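Local coordinates for glutaconate CoA-transferase subunit A (Acidaminococcus fermentans, PDB 1POI), which transfers the CoA moiety from acetyl-CoA to (R)-2-hydroxyglutarate and related compounds such as glutaconate, a step of glutamate degradation by the hydroxyglutarate pathway, at residues 9-14 / 39-44; 16-21 / 171-176; 25-30 / 246-251. All blocks are in the same frame, centred on the assembly; numbering follows the deposited sequence.

Interaction 1: residues 9-14 / 39-44; sequences AIAKYV and LRQGIT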
loop_
_atom_site.group_PDB
_atom_site.type_symbol
_atom_site.label_atom_id
_atom_site.label_comp_id
_atom_site.label_asym_id
_atom_site.label_seq_id
_atom_site.Cartn_x
_atom_site.Cartn_y
_atom_site.Cartn_z
ATOM N N ALA A 9 -19.840 10.251 -26.046
ATOM C CA ALA A 9 -18.910 11.262 -25.561
ATOM C C ALA A 9 -18.189 11.983 -26.680
ATOM O O ALA A 9 -18.206 13.199 -26.756
ATOM C CB ALA A 9 -17.914 10.638 -24.606
ATOM N N ILE A 10 -17.548 11.238 -27.554
ATOM C CA ILE A 10 -16.831 11.845 -28.670
ATOM C C ILE A 10 -17.710 12.748 -29.554
ATOM O O ILE A 10 -17.264 13.801 -30.030
ATOM C CB ILE A 10 -16.192 10.742 -29.522
ATOM C CG1 ILE A 10 -14.996 10.157 -28.758
ATOM C CG2 ILE A 10 -15.872 11.254 -30.924
ATOM C CD1 ILE A 10 -13.751 11.095 -28.642
ATOM N N ALA A 11 -18.946 12.308 -29.787
ATOM C CA ALA A 11 -19.900 13.035 -30.619
ATOM C C ALA A 11 -20.310 14.356 -29.987
ATOM O O ALA A 11 -20.436 15.375 -30.668
ATOM C CB ALA A 11 -21.119 12.189 -30.847
ATOM N N LYS A 12 -20.560 14.308 -28.684
ATOM C CA LYS A 12 -20.966 15.475 -27.924
ATOM C C LYS A 12 -19.860 16.503 -27.712
ATOM O O LYS A 12 -20.036 17.669 -28.053
ATOM C CB LYS A 12 -21.550 15.037 -26.585
ATOM C CG LYS A 12 -22.071 16.164 -25.742
ATOM C CD LYS A 12 -22.896 15.620 -24.579
ATOM C CE LYS A 12 -23.495 16.743 -23.719
ATOM N NZ LYS A 12 -24.431 16.208 -22.674
ATOM N N TYR A 13 -18.701 16.082 -27.215
ATOM C CA TYR A 13 -17.617 17.031 -26.938
ATOM C C TYR A 13 -16.571 17.268 -28.015
ATOM O O TYR A 13 -15.705 18.124 -27.823
ATOM C CB TYR A 13 -16.923 16.677 -25.623
ATOM C CG TYR A 13 -17.876 16.527 -24.481
ATOM C CD1 TYR A 13 -18.359 17.647 -23.804
ATOM C CD2 TYR A 13 -18.366 15.286 -24.123
ATOM C CE1 TYR A 13 -19.319 17.534 -22.796
ATOM C CE2 TYR A 13 -19.328 15.154 -23.111
ATOM C CZ TYR A 13 -19.797 16.287 -22.458
ATOM O OH TYR A 13 -20.750 16.179 -21.466
ATOM N N VAL A 14 -16.579 16.505 -29.110
ATOM C CA VAL A 14 -15.581 16.744 -30.157
ATOM C C VAL A 14 -16.321 17.104 -31.432
ATOM O O VAL A 14 -17.393 16.536 -31.719
ATOM C CB VAL A 14 -14.634 15.540 -30.381
ATOM C CG1 VAL A 14 -13.289 16.010 -30.993
ATOM C CG2 VAL A 14 -14.373 14.837 -29.054
ATOM N N LEU A 39 -11.656 9.354 -35.822
ATOM C CA LEU A 39 -11.582 8.959 -37.240
ATOM C C LEU A 39 -12.887 8.338 -37.735
ATOM O O LEU A 39 -13.475 8.770 -38.737
ATOM C CB LEU A 39 -10.466 7.940 -37.461
ATOM C CG LEU A 39 -9.063 8.499 -37.487
ATOM C CD1 LEU A 39 -8.099 7.386 -37.785
ATOM C CD2 LEU A 39 -8.977 9.555 -38.548
ATOM N N ARG A 40 -13.326 7.323 -37.006
ATOM C CA ARG A 40 -14.539 6.592 -37.320
ATOM C C ARG A 40 -15.741 7.524 -37.446
ATOM O O ARG A 40 -16.723 7.181 -38.097
ATOM C CB ARG A 40 -14.788 5.542 -36.223
ATOM C CG ARG A 40 -15.724 4.398 -36.578
ATOM C CD ARG A 40 -15.853 3.400 -35.436
ATOM N NE ARG A 40 -14.584 2.716 -35.215
ATOM C CZ ARG A 40 -14.046 2.490 -34.020
ATOM N NH1 ARG A 40 -14.668 2.882 -32.919
ATOM N NH2 ARG A 40 -12.861 1.906 -33.926
ATOM N N GLN A 41 -15.674 8.707 -36.848
ATOM C CA GLN A 41 -16.816 9.612 -36.918
ATOM C C GLN A 41 -16.776 10.693 -38.003
ATOM O O GLN A 41 -17.685 11.507 -38.119
ATOM C CB GLN A 41 -17.117 10.196 -35.539
ATOM C CG GLN A 41 -17.814 9.213 -34.622
ATOM C CD GLN A 41 -18.408 9.886 -33.429
ATOM O OE1 GLN A 41 -18.923 10.994 -33.531
ATOM N NE2 GLN A 41 -18.352 9.231 -32.283
ATOM N N GLY A 42 -15.747 10.662 -38.836
ATOM C CA GLY A 42 -15.648 11.642 -39.885
ATOM C C GLY A 42 -15.288 13.001 -39.326
ATOM O O GLY A 42 -15.443 14.021 -40.011
ATOM N N ILE A 43 -14.797 13.041 -38.093
ATOM C CA ILE A 43 -14.409 14.314 -37.498
ATOM C C ILE A 43 -13.210 14.802 -38.278
ATOM O O ILE A 43 -12.347 13.999 -38.610
ATOM C CB ILE A 43 -14.119 14.144 -36.035
ATOM C CG1 ILE A 43 -15.459 14.088 -35.310
ATOM C CG2 ILE A 43 -13.243 15.273 -35.528
ATOM C CD1 ILE A 43 -15.405 13.441 -33.985
ATOM N N THR A 44 -13.173 16.092 -38.611
ATOM C CA THR A 44 -12.082 16.603 -39.428
ATOM C C THR A 44 -11.744 18.076 -39.181
ATOM O O THR A 44 -12.348 18.741 -38.337
ATOM C CB THR A 44 -12.442 16.352 -40.925
ATOM O OG1 THR A 44 -11.486 16.975 -41.810
ATOM C CG2 THR A 44 -13.866 16.847 -41.213
#
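Ile10, on the helix that ends at Tyr13, presents its CG2 methyl to two side chains at once: the amide of Gln41 and the terminal methyl of Ile43. The tight half of the contact is apolar and buried. Ile43 follows helix 32-40 by a few residues and reaches across with its longer branch, so that its CD1 lies 3.8 Å from CG2 of Ile10 and 4.2 Å from CB of Val14, four residues further on. In Ile10 the first torsion, -73°, puts CG2 anti to the backbone N and against segment 39-44, while the CG1-CD1 branch leads away from it. Behind this layer Val14 packs on Ile208 of strand 206-211, and Ile43 rests on Ile38 of helix 32-40, which it follows.

Toward solvent the contact thins out. Gln41 arrives extended beyond CG and lays its amide against the helix: OE1 is 3.7 Å from CB of the exposed Ala11, NE2 3.5 Å from CG2 of Ile10. These are only touches. The amide is oriented by NE2, which bonds to the backbone O of Lys7 and to OE2 of Glu37. Exchanging Gln41 for an alanine would probably leave the carbonyl of Lys7 and the carboxylate of Glu37 without this donor, and open a gap beside Ile10.

The chain can turn sharply between these two contributors because Gly42, with positive phi, closes helix 32-40 in a Schellman motif, its N bonded to Leu39 O at 3.0 Å. The chemistry therefore implies a division of labour: van der Waals packing of branched side chains joins segments 9-14 and 39-44 directly, while the polar tie from segment 39-44 to helix 6-13 runs from Gln41 NE2 to the backbone O of Lys7, one turn earlier.

Interaction 2: residues 16-21 / 171-176; sequences SGDHIA and QVDVAI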
loop_
_atom_site.group_PDB
_atom_site.type_symbol
_atom_site.label_atom_id
_atom_site.label_comp_id
_atom_site.label_asym_id
_atom_site.label_seq_id
_atom_site.Cartn_x
_atom_site.Cartn_y
_atom_site.Cartn_z
ATOM N N SER A 16 -15.556 18.953 -35.659
ATOM C CA SER A 16 -14.583 19.371 -36.655
ATOM C C SER A 16 -14.328 20.851 -36.357
ATOM O O SER A 16 -15.186 21.519 -35.765
ATOM C CB SER A 16 -15.155 19.211 -38.060
ATOM O OG SER A 16 -15.704 17.923 -38.239
ATOM N N GLY A 17 -13.192 21.381 -36.797
ATOM C CA GLY A 17 -12.880 22.771 -36.497
ATOM C C GLY A 17 -12.059 22.889 -35.210
ATOM O O GLY A 17 -11.052 23.612 -35.163
ATOM N N ASP A 18 -12.445 22.121 -34.190
ATOM C CA ASP A 18 -11.776 22.116 -32.892
ATOM C C ASP A 18 -10.261 22.113 -32.830
ATOM O O ASP A 18 -9.576 21.503 -33.660
ATOM C CB ASP A 18 -12.233 20.925 -32.096
ATOM C CG ASP A 18 -13.530 21.144 -31.465
ATOM O OD1 ASP A 18 -13.837 22.304 -31.156
ATOM O OD2 ASP A 18 -14.246 20.160 -31.236
ATOM N N HIS A 19 -9.754 22.796 -31.813
ATOM C CA HIS A 19 -8.330 22.851 -31.505
ATOM C C HIS A 19 -8.295 21.809 -30.401
ATOM O O HIS A 19 -8.848 22.057 -29.315
ATOM C CB HIS A 19 -7.951 24.197 -30.882
ATOM C CG HIS A 19 -6.514 24.292 -30.462
ATOM N ND1 HIS A 19 -5.987 23.555 -29.422
ATOM C CD2 HIS A 19 -5.494 25.051 -30.941
ATOM C CE1 HIS A 19 -4.703 23.856 -29.284
ATOM N NE2 HIS A 19 -4.381 24.760 -30.193
ATOM N N ILE A 20 -7.731 20.635 -30.692
ATOM C CA ILE A 20 -7.664 19.543 -29.711
ATOM C C ILE A 20 -6.265 19.373 -29.146
ATOM O O ILE A 20 -5.290 19.957 -29.643
ATOM C CB ILE A 20 -8.016 18.162 -30.337
ATOM C CG1 ILE A 20 -7.090 17.869 -31.515
ATOM C CG2 ILE A 20 -9.469 18.086 -30.725
ATOM C CD1 ILE A 20 -7.227 16.473 -32.020
ATOM N N ALA A 21 -6.192 18.582 -28.083
ATOM C CA ALA A 21 -4.933 18.234 -27.436
ATOM C C ALA A 21 -5.062 16.768 -26.961
ATOM O O ALA A 21 -6.063 16.365 -26.331
ATOM C CB ALA A 21 -4.627 19.178 -26.286
ATOM N N GLN A 171 -5.495 28.035 -27.024
ATOM C CA GLN A 171 -6.844 27.875 -26.481
ATOM C C GLN A 171 -7.373 26.527 -26.943
ATOM O O GLN A 171 -7.797 26.351 -28.079
ATOM C CB GLN A 171 -7.742 28.998 -26.976
ATOM C CG GLN A 171 -7.226 30.360 -26.568
ATOM C CD GLN A 171 -8.221 31.460 -26.838
ATOM O OE1 GLN A 171 -9.262 31.555 -26.172
ATOM N NE2 GLN A 171 -7.914 32.302 -27.822
ATOM N N VAL A 172 -7.358 25.576 -26.034
ATOM C CA VAL A 172 -7.741 24.226 -26.339
ATOM C C VAL A 172 -9.223 23.950 -26.111
ATOM O O VAL A 172 -9.719 24.044 -24.987
ATOM C CB VAL A 172 -6.839 23.256 -25.516
ATOM C CG1 VAL A 172 -7.114 21.807 -25.896
ATOM C CG2 VAL A 172 -5.354 23.616 -25.733
ATOM N N ASP A 173 -9.916 23.546 -27.171
ATOM C CA ASP A 173 -11.333 23.265 -27.080
ATOM C C ASP A 173 -11.592 21.967 -26.363
ATOM O O ASP A 173 -12.387 21.938 -25.428
ATOM C CB ASP A 173 -11.967 23.236 -28.469
ATOM C CG ASP A 173 -11.886 24.568 -29.170
ATOM O OD1 ASP A 173 -12.173 25.599 -28.515
ATOM O OD2 ASP A 173 -11.540 24.594 -30.370
ATOM N N VAL A 174 -10.974 20.884 -26.846
ATOM C CA VAL A 174 -11.120 19.550 -26.232
ATOM C C VAL A 174 -9.752 18.945 -25.872
ATOM O O VAL A 174 -8.751 19.089 -26.609
ATOM C CB VAL A 174 -11.795 18.520 -27.162
ATOM C CG1 VAL A 174 -12.495 17.453 -26.346
ATOM C CG2 VAL A 174 -12.750 19.176 -28.098
ATOM N N ALA A 175 -9.724 18.265 -24.737
ATOM C CA ALA A 175 -8.527 17.588 -24.275
ATOM C C ALA A 175 -8.930 16.130 -24.105
ATOM O O ALA A 175 -10.005 15.839 -23.526
ATOM C CB ALA A 175 -8.087 18.146 -22.977
ATOM N N ILE A 176 -8.137 15.218 -24.678
ATOM C CA ILE A 176 -8.427 13.785 -24.553
ATOM C C ILE A 176 -7.218 13.101 -23.943
ATOM O O ILE A 176 -6.105 13.207 -24.483
ATOM C CB ILE A 176 -8.791 13.144 -25.911
ATOM C CG1 ILE A 176 -10.048 13.835 -26.482
ATOM C CG2 ILE A 176 -9.069 11.656 -25.724
ATOM C CD1 ILE A 176 -10.238 13.702 -27.967
#
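His19 swings its ring over the backbone of the neighbouring segment: with CG anti to the backbone N (chi1 176°), one face of the imidazole lies above the carbonyl of Gln171, whose O is 3.4 Å from CG and offset toward the ring's rim. Val172 then divides its two methyls between neighbours. CG2 sits 3.6 Å from CE1 of His19, and CG1 packs 3.6 Å from CB of Ala21, so one valine spans two side chains that point from alternate positions of the strand.

Past Val172 the contact turns polar. Asp173 bends its carboxylate back so that OD2 accepts the backbone N of His19 at 2.9 Å, on its anti side and 23° out of the carboxylate plane. Asp18 crosses Asp173 obliquely, the two carboxylate planes 50° apart, and brings OD1 to 3.3 Å from OD2 of Asp173. This pair of acceptors would probably repel if both are charged; Lys145, salt-bridged to OD2 of Asp173, is placed to offset that, and OD2 of Asp18 takes the backbone N of His15. The same OD2 of Asp18 also rests against CG2 of Val174.

Backbone bonds fix the register. His19 O accepts Asp173 N at 2.8 Å and, weakly, Val174 N; Ala21 N then donates to Val174 O at 3.0 Å, and Ala21 O accepts Ile176 N at 2.9 Å. Ile20 and Val174 consequently fall on one face of the sheet, Ala21 and Ala175 on the other. This is parallel beta pairing between strands 19-22 and 174-179, the central neighbours of an open alpha/beta sheet of Rossmann-like kind: strands 46-49, 66-71 and 96-99 extend it on one side, 206-211 and 236-239 on the other.

Interaction 3: residues 25-30 / 246-251; sequences FTTDRK and PSQCYG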
loop_
_atom_site.group_PDB
_atom_site.type_symbol
_atom_site.label_atom_id
_atom_site.label_comp_id
_atom_site.label_asym_id
_atom_site.label_seq_id
_atom_site.Cartn_x
_atom_site.Cartn_y
_atom_site.Cartn_z
ATOM N N PHE A 25 2.696 10.394 -24.052
ATOM C CA PHE A 25 4.008 10.703 -24.618
ATOM C C PHE A 25 4.377 9.554 -25.546
ATOM O O PHE A 25 4.508 8.430 -25.090
ATOM C CB PHE A 25 5.041 10.796 -23.492
ATOM C CG PHE A 25 6.323 11.496 -23.875
ATOM C CD1 PHE A 25 7.281 10.860 -24.651
ATOM C CD2 PHE A 25 6.579 12.785 -23.431
ATOM C CE1 PHE A 25 8.477 11.500 -24.984
ATOM C CE2 PHE A 25 7.764 13.430 -23.754
ATOM C CZ PHE A 25 8.712 12.784 -24.534
ATOM N N THR A 26 4.575 9.866 -26.830
ATOM C CA THR A 26 4.916 8.911 -27.902
ATOM C C THR A 26 4.304 7.499 -27.804
ATOM O O THR A 26 3.137 7.314 -28.181
ATOM C CB THR A 26 6.434 8.908 -28.230
ATOM O OG1 THR A 26 7.186 8.527 -27.080
ATOM C CG2 THR A 26 6.874 10.294 -28.642
ATOM N N THR A 27 5.061 6.495 -27.366
ATOM C CA THR A 27 4.488 5.148 -27.221
ATOM C C THR A 27 4.078 4.879 -25.778
ATOM O O THR A 27 3.900 3.725 -25.390
ATOM C CB THR A 27 5.447 4.027 -27.636
ATOM O OG1 THR A 27 6.593 4.029 -26.773
ATOM C CG2 THR A 27 5.888 4.205 -29.062
ATOM N N ASP A 28 3.930 5.933 -24.982
ATOM C CA ASP A 28 3.531 5.785 -23.580
ATOM C C ASP A 28 2.215 6.531 -23.293
ATOM O O ASP A 28 2.123 7.739 -23.504
ATOM C CB ASP A 28 4.664 6.264 -22.643
ATOM C CG ASP A 28 4.418 5.914 -21.156
ATOM O OD1 ASP A 28 3.299 5.476 -20.773
ATOM O OD2 ASP A 28 5.365 6.072 -20.351
ATOM N N ARG A 29 1.209 5.793 -22.826
ATOM C CA ARG A 29 -0.103 6.338 -22.471
ATOM C C ARG A 29 -0.819 7.302 -23.445
ATOM O O ARG A 29 -1.264 8.372 -23.042
ATOM C CB ARG A 29 -0.068 6.928 -21.054
ATOM C CG ARG A 29 -1.274 6.492 -20.168
ATOM C CD ARG A 29 -1.294 7.189 -18.805
ATOM N NE ARG A 29 -1.205 8.636 -18.971
ATOM C CZ ARG A 29 -0.117 9.345 -18.676
ATOM N NH1 ARG A 29 0.939 8.742 -18.173
ATOM N NH2 ARG A 29 0.003 10.608 -19.057
ATOM N N LYS A 30 -0.953 6.902 -24.709
ATOM C CA LYS A 30 -1.644 7.686 -25.738
ATOM C C LYS A 30 -3.150 7.297 -25.786
ATOM O O LYS A 30 -3.508 6.121 -25.667
ATOM C CB LYS A 30 -1.021 7.391 -27.100
ATOM C CG LYS A 30 -0.410 8.577 -27.797
ATOM C CD LYS A 30 0.901 8.940 -27.198
ATOM C CE LYS A 30 1.438 10.171 -27.868
ATOM N NZ LYS A 30 0.474 11.304 -27.675
ATOM N N PRO A 246 -1.771 0.399 -28.884
ATOM C CA PRO A 246 -0.513 -0.299 -28.585
ATOM C C PRO A 246 0.531 0.393 -27.688
ATOM O O PRO A 246 1.690 -0.014 -27.700
ATOM C CB PRO A 246 0.096 -0.449 -29.975
ATOM C CG PRO A 246 -0.211 0.861 -30.581
ATOM C CD PRO A 246 -1.703 0.977 -30.235
ATOM N N SER A 247 0.177 1.452 -26.969
ATOM C CA SER A 247 1.177 2.126 -26.156
ATOM C C SER A 247 1.128 1.662 -24.708
ATOM O O SER A 247 0.136 1.042 -24.272
ATOM C CB SER A 247 1.016 3.639 -26.264
ATOM O OG SER A 247 -0.181 4.059 -25.656
ATOM N N GLN A 248 2.215 1.936 -23.981
ATOM C CA GLN A 248 2.345 1.553 -22.564
ATOM C C GLN A 248 1.297 2.240 -21.703
ATOM O O GLN A 248 0.606 3.150 -22.140
ATOM C CB GLN A 248 3.735 1.914 -22.017
ATOM C CG GLN A 248 4.841 1.510 -22.924
ATOM C CD GLN A 248 6.180 1.765 -22.345
ATOM O OE1 GLN A 248 6.760 2.842 -22.524
ATOM N NE2 GLN A 248 6.717 0.767 -21.650
ATOM N N CYS A 249 1.190 1.793 -20.471
ATOM C CA CYS A 249 0.271 2.376 -19.550
ATOM C C CYS A 249 0.752 1.847 -18.225
ATOM O O CYS A 249 0.435 0.712 -17.818
ATOM C CB CYS A 249 -1.136 1.944 -19.862
ATOM S SG CYS A 249 -2.325 2.522 -18.675
ATOM N N TYR A 250 1.620 2.658 -17.624
ATOM C CA TYR A 250 2.262 2.409 -16.353
ATOM C C TYR A 250 1.501 1.550 -15.349
ATOM O O TYR A 250 0.360 1.839 -14.997
ATOM C CB TYR A 250 2.627 3.755 -15.719
ATOM C CG TYR A 250 3.485 3.642 -14.478
ATOM C CD1 TYR A 250 2.907 3.400 -13.233
ATOM C CD2 TYR A 250 4.878 3.722 -14.554
ATOM C CE1 TYR A 250 3.679 3.231 -12.112
ATOM C CE2 TYR A 250 5.668 3.554 -13.417
ATOM C CZ TYR A 250 5.056 3.308 -12.210
ATOM O OH TYR A 250 5.810 3.105 -11.073
ATOM N N GLY A 251 2.148 0.479 -14.895
ATOM C CA GLY A 251 1.561 -0.385 -13.893
ATOM C C GLY A 251 0.503 -1.318 -14.405
ATOM O O GLY A 251 -0.031 -2.134 -13.646
HETATM O O HOH W 1 7.388 4.597 -24.282
HETATM O O HOH W 2 2.344 5.409 -18.471
#
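Gln248 grips the backbone on both sides of Asp28. Its N donates to Thr27 O at 2.8 Å, and its O takes Arg29 N, also at 2.8 Å, the donor standing 45° out of the carbonyl plane. These two bonds make a single beta bridge between two loops. Within segment 25-30 a type II' turn from Phe25 to Asp28 leads into the bridge, Asp28 N bonding back to Phe25 O.

A side chain supplies the third direct bond: Lys30 N reaches OG of Ser247 at 3.1 Å and nearly straight. Ser247 holds OG between its backbone N and carbonyl carbon (chi1 68°), where it also meets Ala244 O.

Water extends the link. One molecule joins Thr27 OG1 to Gln248 OE1, and a second bridges Asp28 OD1 and Tyr250 N. The Asp28 and Gln248 side chains themselves cross at about a right angle.

Charged and polar ends lead out of the contact: Lys30 salt-bridges Asp56, Arg29 bonds Gly193 O through NH1 and salt-bridges Asp197 through NH2, and the neutral amide of Gln248 bonds through NE2 an acidic side chain of a chain of another protein.

Phe25 closes the Gly-Gly-Phe sequence (Gly23, Gly24, Phe25) characteristic of this CoA-transferase family, and the contact pins that loop, just beyond strand 19-22, to the one following strand 236-239, at the carboxyl ends of the parallel strands.

In the fold
From the N terminus, helix 6-13 opens interaction 1, strand 19-22 interaction 2 and the loop after it interaction 3. The chain then closes them in the same order: 39-44 returns to 9-14 after a short excursion through strand 19-22 and helix 32-40; segment 171-176 meets 16-21 some 150 residues on, and 246-251 reaches 25-30 over a still longer loop. Every pair therefore crosses and none nests. Interactions 1 and 2 touch, Thr44 meeting Ser16 and Gly17, so helix packing and the sheet's central strand pair adjoin. Interaction 3, its centre about 21 Å from that of interaction 2, joins loops on the opposite side of the chain's centre.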